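Local coordinates for protein 373aa long hypothetical citrate synthase (Sulfolobus tokodaii, PDB 1VGP) that belongs to the citrate synthase family of largely helical proteins and is modelled as a pair of identical subunits, at residues 85-91 against 131-135; 217-223 against 327-331; 268-272 against 286-290; 188-192 against 202-206; 75-81 against 97-102. One frame throughout, in Å; residues are numbered along the deposited sequence.

Contact 1 of 5, residues 85-91 against 131-135; sequences VRKDAQP and YARLR
Tyr131, on the last turns of helix 113-135, pushes its ring into the bend of the loop 85-91, where its hydroxyl donates to Arg86 O at 3.2 Å. The donor lies in the carbonyl plane, on a lone pair. With CG anti to the backbone N (chi1 -173°), the ring spans the gap; CE1 meets Val85 CG1 at 3.8 Å, crossing it at about a right angle, and Ala89 CB is 3.3 Å from the phenol OH. Val85 and Ala89 also pack on the second subunit.

Lys87 packs by its aliphatic part. The chain bends at chi2 and chi4, bringing CE to 3.8 Å from Leu134 CB while NZ turns back to bond Val85 O at 2.7 Å and also Leu82 O on helix 76-84. Arg135 packs with its stem, CG 3.7 Å from Lys87 O, and Pro91 CG lies over one face of its guanidinium; NH1 forms a salt bridge to Asp325.

The phenol thus donates one polar tie between an irregular helix-to-helix connection and helix 113-135, whereas both long basic chains lend carbon to the contact and spend their charge on other groups.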
# COMPACT_ATOMS: atom_id res chain seq x y z
N VAL A 85 -22.16 -3.00 -3.18
CA VAL A 85 -21.18 -3.90 -2.58
C VAL A 85 -21.74 -4.79 -1.45
O VAL A 85 -22.69 -4.43 -0.76
CB VAL A 85 -19.96 -3.10 -2.04
CG1 VAL A 85 -20.34 -2.34 -0.76
CG2 VAL A 85 -18.79 -4.03 -1.80
N ARG A 86 -21.13 -5.96 -1.30
CA ARG A 86 -21.28 -6.77 -0.09
C ARG A 86 -21.43 -5.86 1.12
O ARG A 86 -20.62 -4.96 1.33
CB ARG A 86 -20.04 -7.65 0.06
CG ARG A 86 -20.11 -8.66 1.18
CD ARG A 86 -18.84 -9.48 1.22
NE ARG A 86 -19.05 -10.82 1.78
CZ ARG A 86 -18.62 -11.94 1.21
NH1 ARG A 86 -18.82 -13.10 1.80
NH2 ARG A 86 -18.01 -11.89 0.03
N LYS A 87 -22.47 -6.08 1.91
CA LYS A 87 -22.72 -5.20 3.06
C LYS A 87 -22.20 -5.78 4.37
O LYS A 87 -22.39 -5.19 5.43
CB LYS A 87 -24.21 -4.90 3.18
CG LYS A 87 -24.74 -4.01 2.06
CD LYS A 87 -24.19 -2.59 2.16
CE LYS A 87 -24.62 -1.72 0.98
NZ LYS A 87 -23.95 -2.09 -0.29
N ASP A 88 -21.53 -6.93 4.29
CA ASP A 88 -20.80 -7.44 5.44
C ASP A 88 -19.30 -7.25 5.22
O ASP A 88 -18.48 -7.96 5.81
CB ASP A 88 -21.12 -8.91 5.65
CG ASP A 88 -20.82 -9.75 4.43
OD1 ASP A 88 -19.74 -10.38 4.38
OD2 ASP A 88 -21.66 -9.80 3.51
N ALA A 89 -18.95 -6.30 4.37
CA ALA A 89 -17.56 -5.94 4.13
C ALA A 89 -16.99 -5.15 5.30
O ALA A 89 -17.71 -4.41 5.97
CB ALA A 89 -17.46 -5.11 2.86
N GLN A 90 -15.69 -5.31 5.55
CA GLN A 90 -14.99 -4.48 6.52
C GLN A 90 -14.93 -3.03 6.06
O GLN A 90 -14.45 -2.75 4.96
CB GLN A 90 -13.57 -5.00 6.73
CG GLN A 90 -13.50 -6.37 7.39
CD GLN A 90 -12.08 -6.90 7.48
OE1 GLN A 90 -11.14 -6.17 7.80
NE2 GLN A 90 -11.91 -8.19 7.19
N PRO A 91 -15.42 -2.09 6.88
CA PRO A 91 -15.37 -0.67 6.49
C PRO A 91 -13.99 -0.20 6.00
O PRO A 91 -13.91 0.64 5.11
CB PRO A 91 -15.84 0.06 7.75
CG PRO A 91 -16.73 -0.93 8.44
CD PRO A 91 -16.14 -2.29 8.16
N TYR A 131 -21.40 4.58 3.71
CA TYR A 131 -21.39 3.13 3.83
C TYR A 131 -22.17 2.68 5.06
O TYR A 131 -22.86 1.66 5.03
CB TYR A 131 -19.96 2.59 3.92
CG TYR A 131 -19.93 1.08 3.87
CD1 TYR A 131 -20.53 0.39 2.82
CD2 TYR A 131 -19.34 0.35 4.89
CE1 TYR A 131 -20.54 -1.01 2.79
CE2 TYR A 131 -19.34 -1.04 4.88
CZ TYR A 131 -19.94 -1.71 3.83
OH TYR A 131 -19.93 -3.09 3.81
N ALA A 132 -22.05 3.45 6.14
CA ALA A 132 -22.71 3.12 7.40
C ALA A 132 -24.23 3.13 7.25
O ALA A 132 -24.92 2.27 7.80
CB ALA A 132 -22.27 4.11 8.48
N ARG A 133 -24.75 4.11 6.51
CA ARG A 133 -26.18 4.19 6.23
C ARG A 133 -26.62 3.03 5.34
O ARG A 133 -27.51 2.26 5.69
CB ARG A 133 -26.52 5.50 5.53
CG ARG A 133 -25.94 6.74 6.20
CD ARG A 133 -26.93 7.34 7.18
NE ARG A 133 -28.24 7.51 6.57
CZ ARG A 133 -29.28 8.06 7.19
NH1 ARG A 133 -29.15 8.56 8.41
NH2 ARG A 133 -30.46 8.08 6.59
N LEU A 134 -25.98 2.93 4.18
CA LEU A 134 -26.25 1.84 3.24
C LEU A 134 -26.21 0.49 3.93
O LEU A 134 -27.03 -0.38 3.66
CB LEU A 134 -25.22 1.88 2.12
CG LEU A 134 -25.60 2.58 0.81
CD1 LEU A 134 -26.68 3.62 1.06
CD2 LEU A 134 -24.35 3.23 0.23
N ARG A 135 -25.25 0.31 4.82
CA ARG A 135 -25.09 -0.96 5.51
C ARG A 135 -26.31 -1.20 6.40
O ARG A 135 -26.80 -2.31 6.50
CB ARG A 135 -23.81 -0.93 6.35
CG ARG A 135 -23.60 -2.15 7.20
CD ARG A 135 -22.75 -1.80 8.40
NE ARG A 135 -21.50 -2.53 8.38
CZ ARG A 135 -20.78 -2.82 9.46
NH1 ARG A 135 -19.72 -3.62 9.35
NH2 ARG A 135 -21.10 -2.31 10.65

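Contact 2 of 5, residues 217-223 against 327-331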
# COMPACT_ATOMS: atom_id res chain seq x y z
N GLY A 217 -2.36 1.32 18.50
CA GLY A 217 -3.59 2.09 18.44
C GLY A 217 -4.65 1.51 17.53
O GLY A 217 -4.45 0.45 16.92
N ALA A 218 -5.78 2.21 17.43
CA ALA A 218 -6.96 1.70 16.73
C ALA A 218 -7.36 0.36 17.30
O ALA A 218 -7.49 -0.62 16.56
CB ALA A 218 -6.70 1.59 15.23
N ASN A 219 -7.56 0.30 18.61
CA ASN A 219 -7.78 -0.98 19.26
C ASN A 219 -9.25 -1.20 19.54
O ASN A 219 -9.87 -2.08 18.93
CB ASN A 219 -6.96 -1.04 20.55
CG ASN A 219 -5.51 -1.33 20.29
OD1 ASN A 219 -5.17 -2.31 19.62
ND2 ASN A 219 -4.62 -0.47 20.80
N TYR A 220 -9.81 -0.40 20.43
CA TYR A 220 -11.27 -0.39 20.64
C TYR A 220 -11.77 -1.70 21.25
O TYR A 220 -12.96 -1.98 21.24
CB TYR A 220 -11.97 -0.11 19.31
CG TYR A 220 -11.38 1.08 18.61
CD1 TYR A 220 -10.84 0.97 17.33
CD2 TYR A 220 -11.31 2.32 19.24
CE1 TYR A 220 -10.25 2.06 16.70
CE2 TYR A 220 -10.72 3.41 18.63
CZ TYR A 220 -10.19 3.28 17.36
OH TYR A 220 -9.59 4.36 16.76
N GLU A 221 -10.83 -2.48 21.78
CA GLU A 221 -11.18 -3.66 22.57
C GLU A 221 -11.64 -3.19 23.94
O GLU A 221 -12.24 -3.96 24.70
CB GLU A 221 -9.96 -4.58 22.68
CG GLU A 221 -9.84 -5.59 21.55
CD GLU A 221 -10.64 -6.86 21.83
OE1 GLU A 221 -11.01 -7.56 20.85
OE2 GLU A 221 -10.90 -7.15 23.01
N ALA A 222 -11.35 -1.93 24.24
CA ALA A 222 -11.71 -1.30 25.51
C ALA A 222 -13.22 -1.21 25.73
O ALA A 222 -13.70 -1.45 26.84
CB ALA A 222 -11.10 0.09 25.60
N LEU A 223 -13.95 -0.85 24.67
CA LEU A 223 -15.41 -0.82 24.72
C LEU A 223 -15.94 -2.20 25.06
O LEU A 223 -16.88 -2.34 25.85
CB LEU A 223 -15.98 -0.38 23.37
CG LEU A 223 -17.23 0.51 23.35
CD1 LEU A 223 -18.05 0.15 22.13
CD2 LEU A 223 -18.04 0.36 24.61
N PHE A 327 -14.81 2.23 13.75
CA PHE A 327 -13.89 3.05 14.54
C PHE A 327 -12.56 3.31 13.82
O PHE A 327 -12.14 4.45 13.68
CB PHE A 327 -13.63 2.40 15.91
CG PHE A 327 -14.84 2.34 16.82
CD1 PHE A 327 -14.77 1.69 18.04
CD2 PHE A 327 -16.05 2.94 16.45
CE1 PHE A 327 -15.88 1.63 18.88
CE2 PHE A 327 -17.16 2.89 17.29
CZ PHE A 327 -17.07 2.23 18.51
N PRO A 328 -11.90 2.24 13.33
CA PRO A 328 -10.65 2.42 12.59
C PRO A 328 -10.78 3.36 11.39
O PRO A 328 -9.88 4.15 11.10
CB PRO A 328 -10.26 1.00 12.16
CG PRO A 328 -11.50 0.19 12.32
CD PRO A 328 -12.23 0.81 13.48
N ALA A 329 -11.90 3.26 10.68
CA ALA A 329 -12.14 4.09 9.50
C ALA A 329 -12.34 5.58 9.83
O ALA A 329 -11.93 6.44 9.06
CB ALA A 329 -13.34 3.55 8.74
N VAL A 330 -12.98 5.87 10.97
CA VAL A 330 -13.05 7.25 11.49
C VAL A 330 -11.66 7.75 11.92
O VAL A 330 -11.31 8.91 11.69
CB VAL A 330 -14.03 7.36 12.70
CG1 VAL A 330 -14.22 8.83 13.09
CG2 VAL A 330 -15.37 6.74 12.34
N PHE A 331 -10.88 6.86 12.53
CA PHE A 331 -9.46 7.08 12.76
C PHE A 331 -8.81 7.53 11.44
O PHE A 331 -8.13 8.56 11.38
CB PHE A 331 -8.83 5.77 13.26
CG PHE A 331 -7.43 5.91 13.81
CD1 PHE A 331 -6.51 6.79 13.25
CD2 PHE A 331 -7.03 5.12 14.88
CE1 PHE A 331 -5.21 6.88 13.75
CE2 PHE A 331 -5.74 5.20 15.38
CZ PHE A 331 -4.83 6.09 14.81
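Tyr220 lays one ring face against Phe327 and turns its hydroxyl end to Phe331, and the close packing of this contact is gathered round its ring. Phe327 CB sits over the ring face, 3.5 Å from the centroid and 16° off the normal, a CH-pi contact. The Phe327 ring follows with its edge toward that face: an edge-to-face (T-shaped) pair, centroids 5.2 Å apart and planes at 78°. Phe327 CD1 is the ring atom that leads, 3.5 Å from Tyr220 CG. At the rim of the tyrosine, Phe331 CD2 lies near the ring plane, 3.3 Å from Tyr220 OH, and Pro328 CD adds a lighter touch at 4.0 Å from Tyr220 CE1. The phenylalanine rings have further aromatic neighbours, Phe317 for Phe327 and His177, edge-to-face, for Phe331.

In this largely helical citrate synthase fold, the contact joins the loop leading into helix 221-228 to the start of the long helix 327-346, with helix 309-319 alongside through Ser313 and Tyr318.

The other part is looser. Leu223, already on its helix, comes only to 4.2 Å between its CD1 and Phe327 CE1. Toward Gly217 the loop turns partly to solvent: Ala218 CB still rests 3.6 Å from Phe331 CD2, but Gly217 skirts the same ring with backbone atoms. Asn219 is exposed and makes its bond away from the contact, from ND2 to Asp310 OD1.

Contact 3 of 5, residues 268-272 against 286-290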
# COMPACT_ATOMS: atom_id res chain seq x y z
N LYS A 268 -11.09 12.49 27.58
CA LYS A 268 -11.86 12.03 28.73
C LYS A 268 -13.02 12.96 29.06
O LYS A 268 -14.08 12.52 29.49
CB LYS A 268 -10.96 11.89 29.96
CG LYS A 268 -11.72 11.53 31.22
CD LYS A 268 -10.79 11.30 32.40
CE LYS A 268 -11.58 11.05 33.67
NZ LYS A 268 -10.68 10.89 34.83
N GLN A 269 -12.81 14.26 28.87
CA GLN A 269 -13.83 15.23 29.24
C GLN A 269 -15.06 15.03 28.38
O GLN A 269 -16.19 15.19 28.85
CB GLN A 269 -13.29 16.66 29.11
CG GLN A 269 -13.04 17.08 27.65
CD GLN A 269 -12.51 18.51 27.52
OE1 GLN A 269 -13.27 19.49 27.66
NE2 GLN A 269 -11.21 18.64 27.23
N TYR A 270 -14.85 14.66 27.11
CA TYR A 270 -15.97 14.49 26.17
C TYR A 270 -16.63 13.12 26.30
O TYR A 270 -17.84 12.99 26.09
CB TYR A 270 -15.49 14.70 24.73
CG TYR A 270 -15.00 16.10 24.44
CD1 TYR A 270 -13.62 16.38 24.41
CD2 TYR A 270 -15.89 17.16 24.29
CE1 TYR A 270 -13.16 17.68 24.23
CE2 TYR A 270 -15.42 18.47 24.11
CZ TYR A 270 -14.07 18.72 24.09
OH TYR A 270 -13.61 20.00 23.94
N ALA A 271 -15.84 12.11 26.64
CA ALA A 271 -16.39 10.80 26.94
C ALA A 271 -17.39 10.98 28.09
O ALA A 271 -18.55 10.59 28.00
CB ALA A 271 -15.28 9.86 27.36
N LYS A 272 -16.92 11.61 29.15
CA LYS A 272 -17.72 11.90 30.32
C LYS A 272 -18.96 12.74 29.99
O LYS A 272 -20.07 12.40 30.40
CB LYS A 272 -16.85 12.59 31.34
CG LYS A 272 -17.48 12.79 32.69
CD LYS A 272 -16.53 13.56 33.59
CE LYS A 272 -16.87 13.39 35.05
NZ LYS A 272 -17.28 14.67 35.67
N TYR A 286 -19.47 4.27 31.01
CA TYR A 286 -18.51 5.29 31.40
C TYR A 286 -18.15 5.11 32.87
O TYR A 286 -16.99 5.25 33.26
CB TYR A 286 -19.07 6.69 31.17
CG TYR A 286 -18.06 7.74 31.55
CD1 TYR A 286 -18.19 8.46 32.73
CD2 TYR A 286 -16.90 7.93 30.79
CE1 TYR A 286 -17.19 9.32 33.17
CE2 TYR A 286 -15.89 8.79 31.21
CZ TYR A 286 -16.04 9.48 32.41
OH TYR A 286 -15.04 10.29 32.87
N GLN A 287 -19.15 4.77 33.69
CA GLN A 287 -18.90 4.51 35.10
C GLN A 287 -17.96 3.33 35.29
O GLN A 287 -17.07 3.38 36.14
CB GLN A 287 -20.21 4.24 35.83
CG GLN A 287 -21.26 5.32 35.66
CD GLN A 287 -22.37 5.23 36.69
OE1 GLN A 287 -22.30 5.84 37.75
NE2 GLN A 287 -23.42 4.47 36.37
N ILE A 288 -18.16 2.27 34.49
CA ILE A 288 -17.22 1.14 34.43
C ILE A 288 -15.81 1.67 34.20
O ILE A 288 -14.87 1.31 34.91
CB ILE A 288 -17.52 0.19 33.23
CG1 ILE A 288 -18.99 -0.27 33.25
CG2 ILE A 288 -16.58 -1.01 33.28
CD1 ILE A 288 -19.36 -1.08 34.43
N ALA A 289 -15.69 2.52 33.19
CA ALA A 289 -14.41 2.99 32.68
C ALA A 289 -13.63 3.79 33.74
O ALA A 289 -12.41 3.65 33.87
CB ALA A 289 -14.63 3.84 31.43
N GLU A 290 -14.33 4.63 34.49
CA GLU A 290 -13.67 5.38 35.55
C GLU A 290 -13.14 4.43 36.61
O GLU A 290 -11.99 4.54 37.03
CB GLU A 290 -14.64 6.39 36.17
CG GLU A 290 -14.30 7.82 35.80
CD GLU A 290 -15.40 8.79 36.14
OE1 GLU A 290 -15.37 9.93 35.61
OE2 GLU A 290 -16.30 8.41 36.94
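Lys272 lies over the Tyr286 ring, its CA 3.7 Å from the centroid and 17° off the normal, a CH-pi contact made by the backbone CA. Its CB passes 3.3 Å from Tyr286 OH, and CG passes beyond the rim, 3.5 Å from Tyr286 CE1. Tyr286 can meet it because chi1, at -179°, swings the ring away from its own backbone N and straight at the opposing helix. Ala271 CB adds an apolar touch at 4.0 Å from Tyr286 CE2.

Hydrogen bonding stays within one helix: Tyr286 OH donates to Glu290 OE1, one turn on, at 2.8 Å and from above the carboxylate plane. This fixes how the phenol end is placed while the opposing lysines pack on it.

Charge plays a looser part. The extended Lys268 crosses Tyr286 at about a right angle, CE 3.6 Å from its OH, and its NZ pairs with Glu293. Lys272 CE comes to 3.8 Å from Glu290 OE1, but the two lysine ammonium groups do not touch that carboxylate, so they may favour its negative charge from a distance.

The segments 268-272 and 286-290, on helices 262-278 and 281-300, run roughly antiparallel (142°), and a short connection joins the two helices. Helix 309-319 packs on both, Phe312 and Val316 against Ala271 and Ile315 against Ala289, and helix 221-228 reaches Ala289 through Phe226.

Contact 4 of 5, residues 188-192 against 202-206; sequences ASLVV and SIVAG
Small residues let two consecutive helices come close here: 184-193 and 199-210 form an antiparallel hairpin, and at 188-192 and 202-206 the axes are 7.5 Å apart and the directions at 153°. The contact is buried and lies at the subunit interface, consistent with the helical sandwich through which citrate synthases pair. Across that interface, Ala188 packs on Val191 of the second subunit, and Val192 on Ala205 of the second subunit.

Alanine and serine do most of the work, so backbone and short side chains meet almost directly. Ala188 CB rests 3.7 Å from Ala205 O. Ala205 CB in turn meets Val192 CG2 at 3.6 Å. The other valine branch, CG1, points away from its own backbone N (chi1 170°) and comes against Ser202, 3.6 Å from its OG. To one side of these, Ser189 faces the backbone of the partner helix: its OG is 3.7 Å from Gly206 CA, a residue with no side chain to come between them. Behind the pair lies helix 327-346, with Trp339 against Ser189 and Ile343 against Ser202.

The buried Ser202 O is met by both helices. It accepts the helical bond from Gly206 N at 3.0 Å and a second bond from Ser189 OG at 3.2 Å, which stands 62° out of the carbonyl plane, while Ser189 CA makes a CA-H...O contact with the same oxygen at 3.6 Å.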
# COMPACT_ATOMS: atom_id res chain seq x y z
N ALA A 188 4.17 3.11 5.36
CA ALA A 188 3.71 2.43 4.16
C ALA A 188 3.36 3.47 3.10
O ALA A 188 3.70 3.30 1.92
CB ALA A 188 2.49 1.55 4.47
N SER A 189 2.68 4.53 3.53
CA SER A 189 2.39 5.70 2.69
C SER A 189 3.65 6.24 2.03
O SER A 189 3.68 6.47 0.83
CB SER A 189 1.80 6.82 3.56
OG SER A 189 0.40 6.80 3.48
N LEU A 190 4.66 6.48 2.87
CA LEU A 190 5.89 7.12 2.44
C LEU A 190 6.65 6.23 1.45
O LEU A 190 7.25 6.73 0.49
CB LEU A 190 6.76 7.42 3.67
CG LEU A 190 6.79 8.84 4.25
CD1 LEU A 190 5.64 9.69 3.72
CD2 LEU A 190 6.75 8.74 5.78
N VAL A 191 6.62 4.93 1.67
CA VAL A 191 7.28 4.02 0.76
C VAL A 191 6.70 4.16 -0.64
O VAL A 191 7.42 4.27 -1.63
CB VAL A 191 7.15 2.56 1.21
CG1 VAL A 191 7.89 1.64 0.22
CG2 VAL A 191 7.71 2.39 2.64
N VAL A 192 5.37 4.14 -0.73
CA VAL A 192 4.72 4.29 -2.02
C VAL A 192 4.99 5.70 -2.58
O VAL A 192 5.34 5.86 -3.75
CB VAL A 192 3.21 4.03 -1.90
CG1 VAL A 192 2.50 4.42 -3.18
CG2 VAL A 192 2.98 2.55 -1.59
N SER A 202 -0.66 6.04 -2.51
CA SER A 202 0.02 6.17 -1.24
C SER A 202 -0.95 5.99 -0.08
O SER A 202 -0.67 5.28 0.89
CB SER A 202 0.67 7.54 -1.13
OG SER A 202 1.64 7.73 -2.15
N ILE A 203 -2.11 6.64 -0.21
CA ILE A 203 -3.15 6.59 0.81
C ILE A 203 -3.79 5.21 0.92
O ILE A 203 -4.17 4.79 2.02
CB ILE A 203 -4.25 7.63 0.51
CG1 ILE A 203 -3.62 9.03 0.42
CG2 ILE A 203 -5.33 7.58 1.58
CD1 ILE A 203 -2.70 9.37 1.58
N VAL A 204 -3.92 4.51 -0.21
CA VAL A 204 -4.37 3.12 -0.20
C VAL A 204 -3.42 2.25 0.63
O VAL A 204 -3.86 1.38 1.39
CB VAL A 204 -4.45 2.53 -1.64
CG1 VAL A 204 -4.65 1.03 -1.59
CG2 VAL A 204 -5.58 3.19 -2.42
N ALA A 205 -2.12 2.50 0.48
CA ALA A 205 -1.11 1.78 1.27
C ALA A 205 -1.23 2.14 2.75
O ALA A 205 -1.13 1.27 3.61
CB ALA A 205 0.28 2.14 0.76
N GLY A 206 -1.48 3.42 3.04
CA GLY A 206 -1.69 3.84 4.41
C GLY A 206 -2.83 3.10 5.09
O GLY A 206 -2.65 2.53 6.17

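Contact 5 of 5, residues 75-81 against 97-102; sequences PDFIIKF and TAVSLL
One face of the Phe81 ring carries Leu101 CD1, 4.0 Å from the centroid and 26° off the normal, a CH-pi contact displaced toward the CG side of the ring. At the far end Thr97 CG2 comes obliquely to Phe81 CZ, 3.6 Å away. Thr97 gives its methyl to Phe81 and its hydroxyl elsewhere: OG1 bonds to Asp93 O, one turn back, and to Ser100 OG of the second subunit. The second flat group, Phe77, is met obliquely too, its CE2 3.8 Å from Leu101 CD2. Leu101 therefore works as a fork, with one methyl to each phenylalanine; its CG, anti to the carbonyl carbon (chi1 -68°), sends both branches toward the opposing helix. Its stem is used as well, CB lying 3.8 Å from Ile78 CG2.

These side chains zip together helices 76-84 and 91-105, which follow each other in the chain; their segments 76-81 and 97-102 run antiparallel at 159°, with axes 9.8 Å apart. As a helical hairpin at the dimer interface they are consistent with the sandwich of helices that joins citrate synthase subunits. Phe81 packs on Leu101 of the second subunit, and Phe77 on Phe81 of the second subunit.

At the start of helix 76-84, Pro75, in the N-cap position, lays CD 3.7 Å from Leu102 CD2, the two side chains at about a right angle. Ile78 CD1 reaches to 4.4 Å from Ala98 CB.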
# COMPACT_ATOMS: atom_id res chain seq x y z
N PRO A 75 -17.91 10.69 -6.73
CA PRO A 75 -18.46 10.44 -8.07
C PRO A 75 -19.41 9.25 -8.09
O PRO A 75 -19.38 8.41 -7.19
CB PRO A 75 -17.22 10.19 -8.93
CG PRO A 75 -16.18 9.75 -7.97
CD PRO A 75 -16.45 10.50 -6.70
N ASP A 76 -20.24 9.18 -9.11
CA ASP A 76 -21.33 8.21 -9.14
C ASP A 76 -20.83 6.77 -9.12
O ASP A 76 -21.47 5.89 -8.52
CB ASP A 76 -22.20 8.42 -10.38
CG ASP A 76 -22.54 9.87 -10.60
OD1 ASP A 76 -21.65 10.61 -11.07
OD2 ASP A 76 -23.69 10.27 -10.30
N PHE A 77 -19.71 6.53 -9.78
CA PHE A 77 -19.17 5.19 -9.87
C PHE A 77 -18.90 4.64 -8.48
O PHE A 77 -19.33 3.54 -8.15
CB PHE A 77 -17.88 5.18 -10.71
CG PHE A 77 -17.46 3.80 -11.15
CD1 PHE A 77 -18.38 2.92 -11.71
CD2 PHE A 77 -16.14 3.39 -10.99
CE1 PHE A 77 -17.99 1.64 -12.11
CE2 PHE A 77 -15.75 2.11 -11.38
CZ PHE A 77 -16.67 1.23 -11.94
N ILE A 78 -18.20 5.41 -7.65
CA ILE A 78 -17.87 4.91 -6.32
C ILE A 78 -19.10 4.84 -5.40
O ILE A 78 -19.22 3.94 -4.57
CB ILE A 78 -16.70 5.74 -5.64
CG1 ILE A 78 -17.27 6.91 -4.84
CG2 ILE A 78 -15.71 6.26 -6.69
CD1 ILE A 78 -17.20 6.68 -3.34
N ILE A 79 -20.03 5.78 -5.57
CA ILE A 79 -21.32 5.68 -4.87
C ILE A 79 -22.08 4.42 -5.29
O ILE A 79 -22.71 3.75 -4.47
CB ILE A 79 -22.19 6.93 -5.12
CG1 ILE A 79 -21.76 8.04 -4.16
CG2 ILE A 79 -23.66 6.61 -4.89
CD1 ILE A 79 -22.27 9.41 -4.51
N LYS A 80 -21.99 4.10 -6.58
CA LYS A 80 -22.56 2.88 -7.13
C LYS A 80 -21.90 1.67 -6.47
O LYS A 80 -22.56 0.69 -6.10
CB LYS A 80 -22.31 2.85 -8.64
CG LYS A 80 -22.96 1.72 -9.39
CD LYS A 80 -23.09 2.12 -10.86
CE LYS A 80 -23.28 0.91 -11.78
NZ LYS A 80 -24.52 0.14 -11.49
N PHE A 81 -20.59 1.76 -6.34
CA PHE A 81 -19.81 0.76 -5.63
C PHE A 81 -20.37 0.53 -4.23
O PHE A 81 -20.56 -0.61 -3.81
CB PHE A 81 -18.35 1.21 -5.53
CG PHE A 81 -17.54 0.45 -4.51
CD1 PHE A 81 -17.34 -0.93 -4.65
CD2 PHE A 81 -16.97 1.11 -3.42
CE1 PHE A 81 -16.59 -1.64 -3.72
CE2 PHE A 81 -16.21 0.41 -2.49
CZ PHE A 81 -16.02 -0.97 -2.64
N THR A 97 -10.80 0.43 -1.07
CA THR A 97 -11.26 0.30 -2.43
C THR A 97 -11.77 1.64 -2.97
O THR A 97 -11.45 2.03 -4.11
CB THR A 97 -12.39 -0.76 -2.50
OG1 THR A 97 -11.97 -1.94 -1.81
CG2 THR A 97 -12.70 -1.13 -3.94
N ALA A 98 -12.54 2.35 -2.16
CA ALA A 98 -13.13 3.61 -2.60
C ALA A 98 -12.03 4.62 -2.95
O ALA A 98 -12.11 5.32 -3.96
CB ALA A 98 -14.03 4.16 -1.52
N VAL A 99 -11.01 4.70 -2.10
CA VAL A 99 -9.89 5.61 -2.37
C VAL A 99 -9.19 5.20 -3.67
O VAL A 99 -8.79 6.04 -4.47
CB VAL A 99 -8.87 5.59 -1.20
CG1 VAL A 99 -7.67 6.48 -1.54
CG2 VAL A 99 -9.55 6.06 0.08
N SER A 100 -9.06 3.89 -3.87
CA SER A 100 -8.47 3.37 -5.09
C SER A 100 -9.29 3.79 -6.31
O SER A 100 -8.75 4.22 -7.32
CB SER A 100 -8.40 1.84 -5.03
OG SER A 100 -7.73 1.32 -6.15
N LEU A 101 -10.62 3.67 -6.19
CA LEU A 101 -11.52 4.08 -7.26
C LEU A 101 -11.43 5.58 -7.49
O LEU A 101 -11.42 6.05 -8.63
CB LEU A 101 -12.96 3.69 -6.91
CG LEU A 101 -13.26 2.19 -6.89
CD1 LEU A 101 -14.45 1.90 -6.00
CD2 LEU A 101 -13.53 1.72 -8.31
N LEU A 102 -11.35 6.34 -6.40
CA LEU A 102 -11.20 7.78 -6.52
C LEU A 102 -10.01 8.12 -7.40
O LEU A 102 -10.07 9.06 -8.20
CB LEU A 102 -11.04 8.41 -5.13
CG LEU A 102 -12.36 8.70 -4.42
CD1 LEU A 102 -12.10 9.24 -3.02
CD2 LEU A 102 -13.16 9.71 -5.23

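Along the chain, contacts 5 and 1 interlock: 75-81, 85-91, 97-102 and 131-135 alternate, and their centres lie about 13 Å apart. Contact 4 comes next, then contact 2, whose enclosed loop contains contact 3. Contacts 4 and 5 touch directly, Val204 CG2 lying 4.0 Å from Val99 CG1, so helix 199-210 packs on helix 91-105; contacts 1, 4 and 5 all reach the second subunit. Contact 3 stands well apart, about 35 Å from contact 4 and 37 Å from contact 5 between centres. Contact 2 lies between, about 17 Å from contact 1 and 16 Å from contact 3 between centres, joining the core to the outlying helices.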